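Local atomic coordinates of protein AggB (Escherichia coli, PDB entry 4PHX), a protein that probably caps aggregative adherence fimbriae of enteroaggregative Escherichia coli as their minor subunit, an Ig-like, AfaD-family protein linked to adhesion to host cells. Residues Leu62-Gly67 and Phe93-Asp98. Sequence-based numbering, arbitrary orientation.
Sequences LKVKIG and FDIMSD
Lys-65 and Met-96 face each other as a hydrogen-bonded antiparallel pair, each backbone N giving a 2.7 Å bond to the other residue's O. On the same side of the sheet their side chains cross obliquely. Lys-65 has CG between its backbone N and carbonyl carbon (chi1 60°), which lays CG 4.0 Å from Met-96 CB; the chain then runs out straight. Met-96 turns back at chi3 (-58°), bringing its methyl CE within 3.7 Å of Lys-65 CE. Both residues suit a partly exposed face: the flexible chain of Met-96 lets its CB and terminal methyl meet the lysine's methylenes, while the ammonium reaches past it, with a weak, long ion pair to Asp-17. The buried carboxylate of Asp-94 pairs with Lys-20 and with Arg-25 of a second subunit, and accepts a bond from Thr-23.

Asp-98, just beyond the end of strand 90-97, continues the ladder: its N donates to Lys-63 O at 2.8 Å, from above the carbonyl plane. Its CB lies 3.8 Å from Lys-63 CB. Its carboxylate reaches His-49, whose ND1 bonds to OD2. The ammonium of Lys-63 instead bonds to Asn-44.

On the other face the packing is apolar. Ile-66 CG1 rests 4.1 Å from Ile-95 CG1, its CD1 reaches the Phe-93 ring obliquely, and Val-64 touches Ile-95 CG2. Branched and aromatic residues fit here because Ile-37, Ile-39 and Phe-110 of the opposing sheet close over them. A side chain at Gly-67 would be forced against the carbonyl O of Ile-66, so glycine suits this backbone, which still exchanges two bonds with Asp-94.

The pairing thus joins two inner strands of one sheet of the Ig-like sandwich. Its chemistry is two-sided: backbone bonds fix the register, greasy side chains seal the core, and Lys-63, Lys-65, Met-96 and Asp-98 stay partly exposed.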
loop_
_atom_site.group_PDB
_atom_site.type_symbol
_atom_site.label_atom_id
_atom_site.label_comp_id
_atom_site.label_asym_id
_atom_site.label_seq_id
_atom_site.Cartn_x
_atom_site.Cartn_y
_atom_site.Cartn_z
ATOM N N LEU B 62 1.159 23.203 7.799
ATOM C CA LEU B 62 0.999 22.377 6.618
ATOM C C LEU B 62 2.316 22.243 5.887
ATOM O O LEU B 62 2.969 23.239 5.599
ATOM C CB LEU B 62 -0.042 22.964 5.689
ATOM C CG LEU B 62 -1.451 22.700 6.187
ATOM C CD1 LEU B 62 -2.474 23.315 5.240
ATOM C CD2 LEU B 62 -1.651 21.192 6.338
ATOM N N LYS B 63 2.718 21.010 5.617
ATOM C CA LYS B 63 3.805 20.754 4.695
ATOM C C LYS B 63 3.142 20.627 3.342
ATOM O O LYS B 63 2.263 19.788 3.136
ATOM C CB LYS B 63 4.525 19.432 5.003
ATOM C CG LYS B 63 4.730 19.106 6.472
ATOM C CD LYS B 63 5.500 17.791 6.666
ATOM C CE LYS B 63 6.905 17.809 6.036
ATOM N NZ LYS B 63 7.895 18.621 6.819
ATOM N N VAL B 64 3.556 21.458 2.404
ATOM C CA VAL B 64 2.975 21.389 1.090
ATOM C C VAL B 64 4.078 21.225 0.066
ATOM O O VAL B 64 5.258 21.432 0.369
ATOM C CB VAL B 64 2.156 22.641 0.801
ATOM C CG1 VAL B 64 1.070 22.795 1.850
ATOM C CG2 VAL B 64 3.072 23.886 0.742
ATOM N N LYS B 65 3.693 20.822 -1.140
ATOM C CA LYS B 65 4.634 20.739 -2.248
ATOM C C LYS B 65 3.982 21.285 -3.511
ATOM O O LYS B 65 2.759 21.273 -3.661
ATOM C CB LYS B 65 5.129 19.299 -2.472
ATOM C CG LYS B 65 4.032 18.291 -2.801
ATOM C CD LYS B 65 4.595 16.889 -3.122
ATOM C CE LYS B 65 3.495 15.896 -3.474
ATOM N NZ LYS B 65 4.040 14.511 -3.688
ATOM N N ILE B 66 4.813 21.766 -4.423
ATOM C CA ILE B 66 4.298 22.403 -5.615
ATOM C C ILE B 66 4.828 21.764 -6.893
ATOM O O ILE B 66 5.977 21.364 -6.984
ATOM C CB ILE B 66 4.597 23.916 -5.606
ATOM C CG1 ILE B 66 3.784 24.629 -6.687
ATOM C CG2 ILE B 66 6.106 24.158 -5.758
ATOM C CD1 ILE B 66 3.879 26.164 -6.646
ATOM N N GLY B 67 3.964 21.692 -7.889
ATOM C CA GLY B 67 4.359 21.212 -9.198
ATOM C C GLY B 67 3.362 20.188 -9.692
ATOM O O GLY B 67 2.236 20.532 -10.024
ATOM N N PHE B 93 -0.477 23.668 -12.691
ATOM C CA PHE B 93 0.248 23.076 -11.554
ATOM C C PHE B 93 -0.635 23.006 -10.315
ATOM O O PHE B 93 -1.668 23.664 -10.230
ATOM C CB PHE B 93 1.496 23.897 -11.214
ATOM C CG PHE B 93 1.192 25.317 -10.825
ATOM C CD1 PHE B 93 0.979 25.655 -9.502
ATOM C CD2 PHE B 93 1.115 26.317 -11.797
ATOM C CE1 PHE B 93 0.688 26.954 -9.132
ATOM C CE2 PHE B 93 0.822 27.617 -11.442
ATOM C CZ PHE B 93 0.603 27.943 -10.090
ATOM N N ASP B 94 -0.228 22.233 -9.331
ATOM C CA ASP B 94 -1.003 22.192 -8.100
ATOM C C ASP B 94 -0.137 22.483 -6.904
ATOM O O ASP B 94 1.090 22.333 -6.957
ATOM C CB ASP B 94 -1.626 20.821 -7.899
ATOM C CG ASP B 94 -2.626 20.472 -8.978
ATOM O OD1 ASP B 94 -3.786 20.945 -8.901
ATOM O OD2 ASP B 94 -2.253 19.689 -9.874
ATOM N N ILE B 95 -0.790 22.890 -5.828
ATOM C CA ILE B 95 -0.173 22.891 -4.514
ATOM C C ILE B 95 -0.745 21.709 -3.749
ATOM O O ILE B 95 -1.962 21.581 -3.572
ATOM C CB ILE B 95 -0.393 24.216 -3.774
ATOM C CG1 ILE B 95 0.380 25.328 -4.496
ATOM C CG2 ILE B 95 0.077 24.109 -2.314
ATOM C CD1 ILE B 95 0.037 26.748 -4.033
ATOM N N MET B 96 0.142 20.824 -3.322
ATOM C CA MET B 96 -0.297 19.552 -2.779
ATOM C C MET B 96 0.186 19.306 -1.356
ATOM O O MET B 96 1.265 19.756 -0.962
ATOM C CB MET B 96 0.143 18.394 -3.685
ATOM C CG MET B 96 -0.494 18.381 -5.055
ATOM S SD MET B 96 0.332 17.259 -6.199
ATOM C CE MET B 96 1.990 17.871 -6.218
ATOM N N SER B 97 -0.628 18.581 -0.597
ATOM C CA SER B 97 -0.205 18.062 0.695
ATOM C C SER B 97 1.080 17.249 0.568
ATOM O O SER B 97 1.169 16.330 -0.249
ATOM C CB SER B 97 -1.285 17.181 1.303
ATOM O OG SER B 97 -0.836 16.700 2.536
ATOM N N ASP B 98 2.079 17.601 1.370
ATOM C CA ASP B 98 3.354 16.902 1.326
ATOM C C ASP B 98 3.367 15.788 2.365
ATOM O O ASP B 98 3.865 15.969 3.464
ATOM C CB ASP B 98 4.514 17.874 1.560
ATOM C CG ASP B 98 5.871 17.195 1.464
ATOM O OD1 ASP B 98 5.932 16.012 1.055
ATOM O OD2 ASP B 98 6.881 17.849 1.787
#